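Local coordinates for protein UDP-N-acetylmuramate-alanine ligase MurC (Thermotoga maritima, PDB 1J6U) that catalyses the ATP-dependent joining of L-alanine to UDP-N-acetylmuramate, a step of peptidoglycan biosynthesis in bacterial cell wall formation, at residues A130-L139 with P298-V309; D171-E179 with N197-A208. All coordinates share one frame; numbering follows the deposited sequence.

Contact 1 of 2, residues A130-L139 with P298-V309; sequences AMVAHVLKHL and PVLEALEEFRGV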
loop_
_atom_site.group_PDB
_atom_site.type_symbol
_atom_site.label_atom_id
_atom_site.label_comp_id
_atom_site.label_asym_id
_atom_site.label_seq_id
_atom_site.Cartn_x
_atom_site.Cartn_y
_atom_site.Cartn_z
ATOM N N ALA A 130 2.734 -0.349 -7.672
ATOM C CA ALA A 130 3.246 -1.697 -7.882
ATOM C C ALA A 130 2.972 -2.098 -9.335
ATOM O O ALA A 130 3.813 -2.745 -10.006
ATOM C CB ALA A 130 2.601 -2.683 -6.864
HETATM N N MSE A 131 1.804 -1.691 -9.830
HETATM C CA MSE A 131 1.445 -1.969 -11.216
HETATM C C MSE A 131 2.457 -1.299 -12.177
HETATM O O MSE A 131 2.979 -1.963 -13.072
HETATM C CB MSE A 131 0.035 -1.492 -11.494
HETATM C CG MSE A 131 -0.991 -2.369 -10.931
HETATM SE SE MSE A 131 -2.733 -1.650 -11.215
HETATM C CE MSE A 131 -3.754 -3.281 -10.986
ATOM N N VAL A 132 2.738 -0.005 -11.965
ATOM C CA VAL A 132 3.679 0.740 -12.776
ATOM C C VAL A 132 5.015 0.031 -12.762
ATOM O O VAL A 132 5.584 -0.247 -13.821
ATOM C CB VAL A 132 3.861 2.193 -12.251
ATOM C CG1 VAL A 132 4.966 2.941 -13.058
ATOM C CG2 VAL A 132 2.565 2.932 -12.382
ATOM N N ALA A 133 5.509 -0.258 -11.562
ATOM C CA ALA A 133 6.768 -0.960 -11.417
ATOM C C ALA A 133 6.721 -2.311 -12.136
ATOM O O ALA A 133 7.669 -2.701 -12.822
ATOM C CB ALA A 133 7.084 -1.195 -9.913
ATOM N N HIS A 134 5.641 -3.053 -11.923
ATOM C CA HIS A 134 5.493 -4.357 -12.562
ATOM C C HIS A 134 5.543 -4.248 -14.114
ATOM O O HIS A 134 6.216 -5.042 -14.758
ATOM C CB HIS A 134 4.193 -4.991 -12.072
ATOM C CG HIS A 134 3.818 -6.253 -12.780
ATOM N ND1 HIS A 134 4.426 -7.460 -12.520
ATOM C CD2 HIS A 134 2.838 -6.510 -13.682
ATOM C CE1 HIS A 134 3.833 -8.410 -13.221
ATOM N NE2 HIS A 134 2.866 -7.859 -13.933
ATOM N N VAL A 135 4.819 -3.289 -14.695
ATOM C CA VAL A 135 4.838 -3.039 -16.147
ATOM C C VAL A 135 6.289 -2.736 -16.599
ATOM O O VAL A 135 6.850 -3.402 -17.472
ATOM C CB VAL A 135 3.965 -1.819 -16.525
ATOM C CG1 VAL A 135 4.178 -1.455 -17.990
ATOM C CG2 VAL A 135 2.483 -2.122 -16.286
ATOM N N LEU A 136 6.901 -1.736 -15.991
ATOM C CA LEU A 136 8.266 -1.388 -16.338
ATOM C C LEU A 136 9.190 -2.614 -16.241
ATOM O O LEU A 136 10.083 -2.820 -17.067
ATOM C CB LEU A 136 8.765 -0.243 -15.439
ATOM C CG LEU A 136 8.808 1.199 -15.981
ATOM C CD1 LEU A 136 8.343 1.252 -17.438
ATOM C CD2 LEU A 136 7.994 2.112 -15.113
ATOM N N LYS A 137 8.986 -3.465 -15.259
ATOM C CA LYS A 137 9.864 -4.622 -15.182
ATOM C C LYS A 137 9.574 -5.596 -16.321
ATOM O O LYS A 137 10.489 -6.195 -16.881
ATOM C CB LYS A 137 9.695 -5.333 -13.832
ATOM C CG LYS A 137 10.458 -4.702 -12.675
ATOM C CD LYS A 137 9.945 -5.213 -11.299
ATOM C CE LYS A 137 10.046 -6.735 -11.100
ATOM N NZ LYS A 137 11.409 -7.321 -11.271
ATOM N N HIS A 138 8.293 -5.745 -16.667
ATOM C CA HIS A 138 7.889 -6.685 -17.700
ATOM C C HIS A 138 8.428 -6.236 -19.005
ATOM O O HIS A 138 8.826 -7.057 -19.824
ATOM C CB HIS A 138 6.391 -6.773 -17.798
ATOM C CG HIS A 138 5.909 -7.768 -18.800
ATOM N ND1 HIS A 138 5.888 -9.121 -18.553
ATOM C CD2 HIS A 138 5.333 -7.600 -20.016
ATOM C CE1 HIS A 138 5.307 -9.744 -19.565
ATOM N NE2 HIS A 138 4.961 -8.843 -20.464
ATOM N N LEU A 139 8.448 -4.922 -19.185
ATOM C CA LEU A 139 8.961 -4.330 -20.404
ATOM C C LEU A 139 10.447 -4.295 -20.367
ATOM O O LEU A 139 11.058 -3.601 -21.173
ATOM C CB LEU A 139 8.480 -2.914 -20.561
ATOM C CG LEU A 139 6.982 -2.844 -20.774
ATOM C CD1 LEU A 139 6.633 -1.425 -21.128
ATOM C CD2 LEU A 139 6.547 -3.785 -21.848
ATOM N N PRO A 298 2.192 -5.547 -24.581
ATOM C CA PRO A 298 2.917 -6.072 -23.420
ATOM C C PRO A 298 2.462 -5.453 -22.107
ATOM O O PRO A 298 2.544 -6.109 -21.076
ATOM C CB PRO A 298 4.387 -5.760 -23.732
ATOM C CG PRO A 298 4.327 -4.683 -24.652
ATOM C CD PRO A 298 3.161 -5.057 -25.562
ATOM N N VAL A 299 1.975 -4.213 -22.148
ATOM C CA VAL A 299 1.515 -3.563 -20.930
ATOM C C VAL A 299 0.321 -4.321 -20.367
ATOM O O VAL A 299 0.233 -4.499 -19.171
ATOM C CB VAL A 299 1.119 -2.089 -21.182
ATOM C CG1 VAL A 299 0.408 -1.467 -19.953
ATOM C CG2 VAL A 299 2.359 -1.301 -21.465
ATOM N N LEU A 300 -0.573 -4.787 -21.233
ATOM C CA LEU A 300 -1.759 -5.527 -20.808
ATOM C C LEU A 300 -1.457 -6.958 -20.370
ATOM O O LEU A 300 -2.169 -7.542 -19.559
ATOM C CB LEU A 300 -2.804 -5.548 -21.919
ATOM C CG LEU A 300 -3.481 -4.186 -22.139
ATOM C CD1 LEU A 300 -4.279 -4.176 -23.442
ATOM C CD2 LEU A 300 -4.388 -3.896 -20.983
ATOM N N GLU A 301 -0.413 -7.522 -20.935
ATOM C CA GLU A 301 0.017 -8.870 -20.605
ATOM C C GLU A 301 0.556 -8.815 -19.154
ATOM O O GLU A 301 0.258 -9.668 -18.307
ATOM C CB GLU A 301 1.105 -9.252 -21.605
ATOM C CG GLU A 301 1.738 -10.601 -21.463
ATOM C CD GLU A 301 2.814 -10.802 -22.530
ATOM O OE1 GLU A 301 3.326 -9.779 -23.053
ATOM O OE2 GLU A 301 3.153 -11.968 -22.836
ATOM N N ALA A 302 1.316 -7.769 -18.876
ATOM C CA ALA A 302 1.891 -7.553 -17.583
ATOM C C ALA A 302 0.757 -7.290 -16.577
ATOM O O ALA A 302 0.724 -7.880 -15.487
ATOM C CB ALA A 302 2.821 -6.371 -17.647
ATOM N N LEU A 303 -0.185 -6.425 -16.934
ATOM C CA LEU A 303 -1.235 -6.144 -15.998
ATOM C C LEU A 303 -2.015 -7.389 -15.702
ATOM O O LEU A 303 -2.470 -7.600 -14.583
ATOM C CB LEU A 303 -2.173 -5.037 -16.490
ATOM C CG LEU A 303 -1.599 -3.612 -16.414
ATOM C CD1 LEU A 303 -2.599 -2.680 -17.057
ATOM C CD2 LEU A 303 -1.293 -3.180 -14.968
ATOM N N GLU A 304 -2.166 -8.239 -16.692
ATOM C CA GLU A 304 -2.936 -9.438 -16.452
ATOM C C GLU A 304 -2.214 -10.344 -15.446
ATOM O O GLU A 304 -2.843 -10.999 -14.636
ATOM C CB GLU A 304 -3.184 -10.179 -17.763
ATOM C CG GLU A 304 -3.921 -11.469 -17.566
ATOM C CD GLU A 304 -4.546 -11.980 -18.835
ATOM O OE1 GLU A 304 -3.905 -11.855 -19.906
ATOM O OE2 GLU A 304 -5.676 -12.517 -18.751
ATOM N N GLU A 305 -0.895 -10.328 -15.484
ATOM C CA GLU A 305 -0.069 -11.142 -14.610
ATOM C C GLU A 305 0.245 -10.529 -13.229
ATOM O O GLU A 305 0.751 -11.206 -12.368
ATOM C CB GLU A 305 1.248 -11.463 -15.341
ATOM C CG GLU A 305 1.133 -12.572 -16.414
ATOM C CD GLU A 305 2.376 -12.658 -17.337
ATOM O OE1 GLU A 305 3.472 -12.213 -16.913
ATOM O OE2 GLU A 305 2.257 -13.182 -18.480
ATOM N N PHE A 306 -0.063 -9.259 -13.034
ATOM C CA PHE A 306 0.237 -8.560 -11.801
ATOM C C PHE A 306 -0.304 -9.339 -10.638
ATOM O O PHE A 306 -1.476 -9.623 -10.625
ATOM C CB PHE A 306 -0.414 -7.197 -11.835
ATOM C CG PHE A 306 -0.253 -6.428 -10.586
ATOM C CD1 PHE A 306 1.025 -6.114 -10.100
ATOM C CD2 PHE A 306 -1.376 -5.978 -9.907
ATOM C CE1 PHE A 306 1.160 -5.366 -8.959
ATOM C CE2 PHE A 306 -1.255 -5.222 -8.766
ATOM C CZ PHE A 306 0.020 -4.913 -8.282
ATOM N N ARG A 307 0.538 -9.659 -9.652
ATOM C CA ARG A 307 0.082 -10.468 -8.534
ATOM C C ARG A 307 -0.418 -9.762 -7.289
ATOM O O ARG A 307 -0.956 -10.395 -6.383
ATOM C CB ARG A 307 1.116 -11.560 -8.224
ATOM C CG ARG A 307 1.090 -12.634 -9.338
ATOM C CD ARG A 307 2.083 -13.786 -9.184
ATOM N N GLY A 308 -0.314 -8.444 -7.279
ATOM C CA GLY A 308 -0.846 -7.682 -6.162
ATOM C C GLY A 308 0.186 -7.380 -5.109
ATOM O O GLY A 308 1.335 -7.857 -5.154
ATOM N N VAL A 309 -0.231 -6.581 -4.149
ATOM C CA VAL A 309 0.640 -6.181 -3.056
ATOM C C VAL A 309 0.130 -6.825 -1.807
ATOM O O VAL A 309 -1.088 -6.858 -1.615
ATOM C CB VAL A 309 0.550 -4.698 -2.822
ATOM C CG1 VAL A 309 1.425 -4.285 -1.581
ATOM C CG2 VAL A 309 0.946 -3.993 -4.079
#
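H134 and F306 reach for each other with the same first torsion: in each, CG stands opposite the backbone N (chi1 near 175°), which sends the imidazole across to the end of helix 298-305 and the phenyl ring toward A130 and M131 of helix 125-138. The imidazole NE2 donates to A302 O at 2.6 Å; A302 O lies almost in the imidazole plane, while the donor stands well above the carbonyl plane of A302, and the N-H...O angle of 134° shows a bent bond. One face of this imidazole is covered by F306 CA, so the ring is held both at its edge and over a face. The phenyl ring in turn takes CG of M131, a selenomethionine here, over one face, 3.7 Å from the centroid, while G308 N lies over the opposite face and A130 CB meets the rim; SE of M131 stands obliquely to the ring, a Met-aromatic contact. One helical turn beyond H134, H138 sets its ring over A302 CB and fits as a knob among P298, E301, A302 and E305, with a weak bond from NE2 to E301 OE1 (3.2 Å). V135 fills the middle against V299 and L303, and L139 CD2 presses on P298 CB at 3.5 Å. The axes pass 8.9 Å apart at 125°, an antiparallel-leaning pair in which helix 125-138, whose first residues are part of the predicted ATP-binding loop of the Mur ligase middle domain, packs against helix 296-305.

Contact 2 of 2, residues D171-E179 with N197-A208; sequences DESEEFFSE and NYGNSLTRYRSA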
loop_
_atom_site.group_PDB
_atom_site.type_symbol
_atom_site.label_atom_id
_atom_site.label_comp_id
_atom_site.label_asym_id
_atom_site.label_seq_id
_atom_site.Cartn_x
_atom_site.Cartn_y
_atom_site.Cartn_z
ATOM N N ASP A 171 3.665 10.131 -0.602
ATOM C CA ASP A 171 2.566 10.223 0.346
ATOM C C ASP A 171 2.039 11.653 0.443
ATOM O O ASP A 171 2.743 12.559 0.888
ATOM C CB ASP A 171 3.016 9.736 1.720
ATOM C CG ASP A 171 2.003 10.035 2.776
ATOM O OD1 ASP A 171 0.804 9.791 2.511
ATOM O OD2 ASP A 171 2.409 10.520 3.861
ATOM N N GLU A 172 0.799 11.859 0.034
ATOM C CA GLU A 172 0.250 13.186 0.082
ATOM C C GLU A 172 -0.126 13.596 1.491
ATOM O O GLU A 172 -0.940 14.508 1.698
ATOM C CB GLU A 172 -0.956 13.322 -0.870
ATOM C CG GLU A 172 -2.012 12.200 -0.871
ATOM C CD GLU A 172 -2.735 12.029 0.450
ATOM O OE1 GLU A 172 -2.093 11.535 1.407
ATOM O OE2 GLU A 172 -3.938 12.390 0.528
ATOM N N SER A 173 0.458 12.928 2.473
ATOM C CA SER A 173 0.144 13.293 3.846
ATOM C C SER A 173 1.082 14.389 4.213
ATOM O O SER A 173 0.733 15.285 4.960
ATOM C CB SER A 173 0.328 12.119 4.798
ATOM O OG SER A 173 -0.751 11.239 4.616
ATOM N N GLU A 174 2.286 14.313 3.682
ATOM C CA GLU A 174 3.262 15.334 3.973
ATOM C C GLU A 174 3.221 16.344 2.846
ATOM O O GLU A 174 3.479 16.003 1.697
ATOM C CB GLU A 174 4.657 14.718 4.095
ATOM C CG GLU A 174 4.624 13.225 4.468
ATOM C CD GLU A 174 5.977 12.675 4.953
ATOM O OE1 GLU A 174 6.225 11.450 4.766
ATOM O OE2 GLU A 174 6.776 13.462 5.532
ATOM N N GLU A 175 2.885 17.583 3.190
ATOM C CA GLU A 175 2.823 18.698 2.239
ATOM C C GLU A 175 4.057 18.763 1.313
ATOM O O GLU A 175 3.955 19.134 0.132
ATOM C CB GLU A 175 2.694 20.007 3.021
ATOM C CG GLU A 175 2.368 21.249 2.201
ATOM C CD GLU A 175 2.240 22.486 3.082
ATOM O OE1 GLU A 175 1.227 23.222 2.956
ATOM O OE2 GLU A 175 3.161 22.714 3.905
ATOM N N PHE A 176 5.212 18.394 1.855
ATOM C CA PHE A 176 6.474 18.405 1.106
ATOM C C PHE A 176 6.439 17.536 -0.147
ATOM O O PHE A 176 7.371 17.583 -0.936
ATOM C CB PHE A 176 7.618 17.904 1.991
ATOM C CG PHE A 176 8.995 18.117 1.404
ATOM C CD1 PHE A 176 9.558 19.387 1.356
ATOM C CD2 PHE A 176 9.741 17.038 0.921
ATOM C CE1 PHE A 176 10.851 19.584 0.835
ATOM C CE2 PHE A 176 11.031 17.212 0.401
ATOM C CZ PHE A 176 11.593 18.495 0.355
ATOM N N PHE A 177 5.391 16.732 -0.333
ATOM C CA PHE A 177 5.367 15.880 -1.519
ATOM C C PHE A 177 5.311 16.778 -2.725
ATOM O O PHE A 177 5.858 16.447 -3.777
ATOM C CB PHE A 177 4.187 14.895 -1.493
ATOM C CG PHE A 177 2.896 15.443 -2.022
ATOM C CD1 PHE A 177 2.518 15.209 -3.357
ATOM C CD2 PHE A 177 2.029 16.139 -1.190
ATOM C CE1 PHE A 177 1.289 15.657 -3.855
ATOM C CE2 PHE A 177 0.797 16.595 -1.672
ATOM C CZ PHE A 177 0.419 16.356 -3.010
ATOM N N SER A 178 4.683 17.933 -2.533
ATOM C CA SER A 178 4.526 18.966 -3.567
ATOM C C SER A 178 5.862 19.546 -4.067
ATOM O O SER A 178 5.888 20.288 -5.038
ATOM C CB SER A 178 3.699 20.114 -3.018
ATOM O OG SER A 178 4.471 20.741 -2.019
ATOM N N GLU A 179 6.952 19.203 -3.389
ATOM C CA GLU A 179 8.283 19.661 -3.732
ATOM C C GLU A 179 8.957 18.727 -4.723
ATOM O O GLU A 179 10.056 19.000 -5.206
ATOM C CB GLU A 179 9.150 19.760 -2.469
ATOM C CG GLU A 179 8.701 20.829 -1.500
ATOM C CD GLU A 179 8.661 22.199 -2.152
ATOM O OE1 GLU A 179 7.552 22.780 -2.268
ATOM O OE2 GLU A 179 9.743 22.685 -2.555
ATOM N N ASN A 197 -1.104 18.061 8.344
ATOM C CA ASN A 197 0.182 18.617 7.944
ATOM C C ASN A 197 0.039 19.814 7.002
ATOM O O ASN A 197 1.027 20.398 6.559
ATOM C CB ASN A 197 1.035 17.508 7.322
ATOM C CG ASN A 197 2.484 17.916 7.109
ATOM O OD1 ASN A 197 2.923 18.166 5.980
ATOM N ND2 ASN A 197 3.242 17.975 8.197
ATOM N N TYR A 198 -1.201 20.174 6.692
ATOM C CA TYR A 198 -1.482 21.340 5.847
ATOM C C TYR A 198 -2.192 22.403 6.715
ATOM O O TYR A 198 -3.084 23.137 6.237
ATOM C CB TYR A 198 -2.398 20.956 4.672
ATOM C CG TYR A 198 -1.797 19.940 3.744
ATOM C CD1 TYR A 198 -1.950 18.583 3.988
ATOM C CD2 TYR A 198 -0.998 20.336 2.674
ATOM C CE1 TYR A 198 -1.320 17.646 3.198
ATOM C CE2 TYR A 198 -0.361 19.404 1.877
ATOM C CZ TYR A 198 -0.525 18.054 2.147
ATOM O OH TYR A 198 0.112 17.103 1.383
ATOM N N GLY A 199 -1.794 22.466 7.988
ATOM C CA GLY A 199 -2.409 23.392 8.910
ATOM C C GLY A 199 -3.911 23.289 8.752
ATOM O O GLY A 199 -4.610 24.292 8.765
ATOM N N ASN A 200 -4.402 22.067 8.597
ATOM C CA ASN A 200 -5.824 21.818 8.407
ATOM C C ASN A 200 -6.438 22.744 7.387
ATOM O O ASN A 200 -7.566 23.199 7.557
ATOM C CB ASN A 200 -6.568 21.933 9.725
ATOM C CG ASN A 200 -6.107 20.902 10.717
ATOM O OD1 ASN A 200 -4.967 20.948 11.200
ATOM N ND2 ASN A 200 -6.974 19.941 11.012
ATOM N N SER A 201 -5.695 22.999 6.312
ATOM C CA SER A 201 -6.159 23.870 5.244
ATOM C C SER A 201 -6.332 23.169 3.900
ATOM O O SER A 201 -5.349 22.933 3.197
ATOM C CB SER A 201 -5.179 25.010 5.046
ATOM O OG SER A 201 -5.598 25.788 3.943
ATOM N N LEU A 202 -7.565 22.865 3.522
ATOM C CA LEU A 202 -7.802 22.208 2.236
ATOM C C LEU A 202 -7.185 23.039 1.117
ATOM O O LEU A 202 -6.873 22.520 0.051
ATOM C CB LEU A 202 -9.305 22.042 1.967
ATOM C CG LEU A 202 -9.741 21.009 0.923
ATOM C CD1 LEU A 202 -9.371 19.629 1.404
ATOM C CD2 LEU A 202 -11.242 21.066 0.707
ATOM N N THR A 203 -7.003 24.330 1.365
ATOM C CA THR A 203 -6.431 25.219 0.360
ATOM C C THR A 203 -4.953 24.926 0.165
ATOM O O THR A 203 -4.469 24.877 -0.959
ATOM C CB THR A 203 -6.621 26.699 0.751
ATOM O OG1 THR A 203 -7.454 26.780 1.921
ATOM C CG2 THR A 203 -7.285 27.467 -0.399
ATOM N N ARG A 204 -4.230 24.736 1.262
ATOM C CA ARG A 204 -2.824 24.407 1.157
ATOM C C ARG A 204 -2.737 23.055 0.450
ATOM O O ARG A 204 -1.892 22.854 -0.420
ATOM C CB ARG A 204 -2.195 24.314 2.539
ATOM C CG ARG A 204 -1.797 25.643 3.098
ATOM C CD ARG A 204 -1.373 25.543 4.563
ATOM N NE ARG A 204 -0.110 24.849 4.752
ATOM C CZ ARG A 204 0.390 24.555 5.947
ATOM N NH1 ARG A 204 -0.276 24.902 7.037
ATOM N NH2 ARG A 204 1.546 23.913 6.060
ATOM N N TYR A 205 -3.638 22.142 0.817
ATOM C CA TYR A 205 -3.687 20.807 0.233
ATOM C C TYR A 205 -3.844 20.923 -1.292
ATOM O O TYR A 205 -3.047 20.368 -2.058
ATOM C CB TYR A 205 -4.863 20.041 0.827
ATOM C CG TYR A 205 -4.963 18.586 0.422
ATOM C CD1 TYR A 205 -4.011 17.647 0.845
ATOM C CD2 TYR A 205 -6.057 18.133 -0.319
ATOM C CE1 TYR A 205 -4.163 16.278 0.544
ATOM C CE2 TYR A 205 -6.220 16.786 -0.629
ATOM C CZ TYR A 205 -5.277 15.853 -0.194
ATOM O OH TYR A 205 -5.480 14.507 -0.468
ATOM N N ARG A 206 -4.872 21.641 -1.728
ATOM C CA ARG A 206 -5.084 21.823 -3.150
ATOM C C ARG A 206 -3.795 22.382 -3.764
ATOM O O ARG A 206 -3.287 21.876 -4.772
ATOM C CB ARG A 206 -6.232 22.817 -3.402
ATOM C CG ARG A 206 -7.655 22.255 -3.358
ATOM N N SER A 207 -3.260 23.419 -3.136
ATOM C CA SER A 207 -2.062 24.066 -3.645
ATOM C C SER A 207 -0.923 23.100 -3.821
ATOM O O SER A 207 -0.157 23.210 -4.783
ATOM C CB SER A 207 -1.626 25.206 -2.721
ATOM O OG SER A 207 -2.661 26.165 -2.602
ATOM N N ALA A 208 -0.792 22.178 -2.872
ATOM C CA ALA A 208 0.253 21.161 -2.942
ATOM C C ALA A 208 0.117 20.372 -4.247
ATOM O O ALA A 208 1.109 20.139 -4.939
ATOM C CB ALA A 208 0.148 20.235 -1.767
HETATM O O HOH W 1 -1.439 15.745 6.853
HETATM O O HOH W 2 0.392 23.429 0.225
HETATM O O HOH W 3 3.678 21.511 6.175
HETATM O O HOH W 4 5.364 17.974 4.709
#
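E175 and R204 form a side-on salt bridge on the watery flank of this contact, an example of how a loop can be tied to a helix by different means on its two sides. R204 NE meets E175 OE1 at 2.8 Å and NH2 meets OE2 at 2.9 Å, both on the syn side but tilted out of the carboxylate plane; carboxylate and guanidinium are turned 46° apart. The E175 chain runs extended, its CG anti to the backbone N (chi1 -170°), and lays CB and CG 3.3 Å from CE2 of the Y198 ring. A water donates to E175 OE1; another accepts from F176 N and donates to N197 OD1, which also accepts from E175 N at 2.9 Å. With an alanine here, the R204 guanidinium would probably lose both its carboxylate oxygens, and Y198 CE2 the CG beside it.

Inward, the packing closes up. Y198 OH donates to E172 O at 2.8 Å from above the carbonyl plane and also touches the edge of the F177 ring, whose CE2 rests against A208 CB at 3.7 Å. S178 CB lies against the same alanine. Y205 OH donates to E172 OE2 (2.8 Å) on its anti side, tilted from the carboxylate plane, which stands nearly perpendicular to the phenol ring. E172 also makes a weak bond to T122 of the predicted ATP-binding loop, and F209 meets F177 and Y205 edge-to-face. The contact thus fastens the loop between strands 166-170 and 184-187 to the start of helix 202-214, with helix 101-112 against the loop at E174 and F176.

The two contacts show one chain held together by different chemistry. Contact 1 joins two helices far apart in sequence, and its middle is chiefly apolar, with histidines and glutamates toward the partly exposed margin. Contact 2 is nested within the chain segment that contact 1 closes; it joins a loop to the start of a helix through a salt bridge, tyrosine hydroxyls and waters, over a small buried aromatic patch. Both are partly buried, and they share no secondary-structure element. Their nearest atoms are about 13 Å apart, yet each lies near the predicted ATP-binding loop: F306 beside T127 in contact 1, and E172 beside T122 in contact 2.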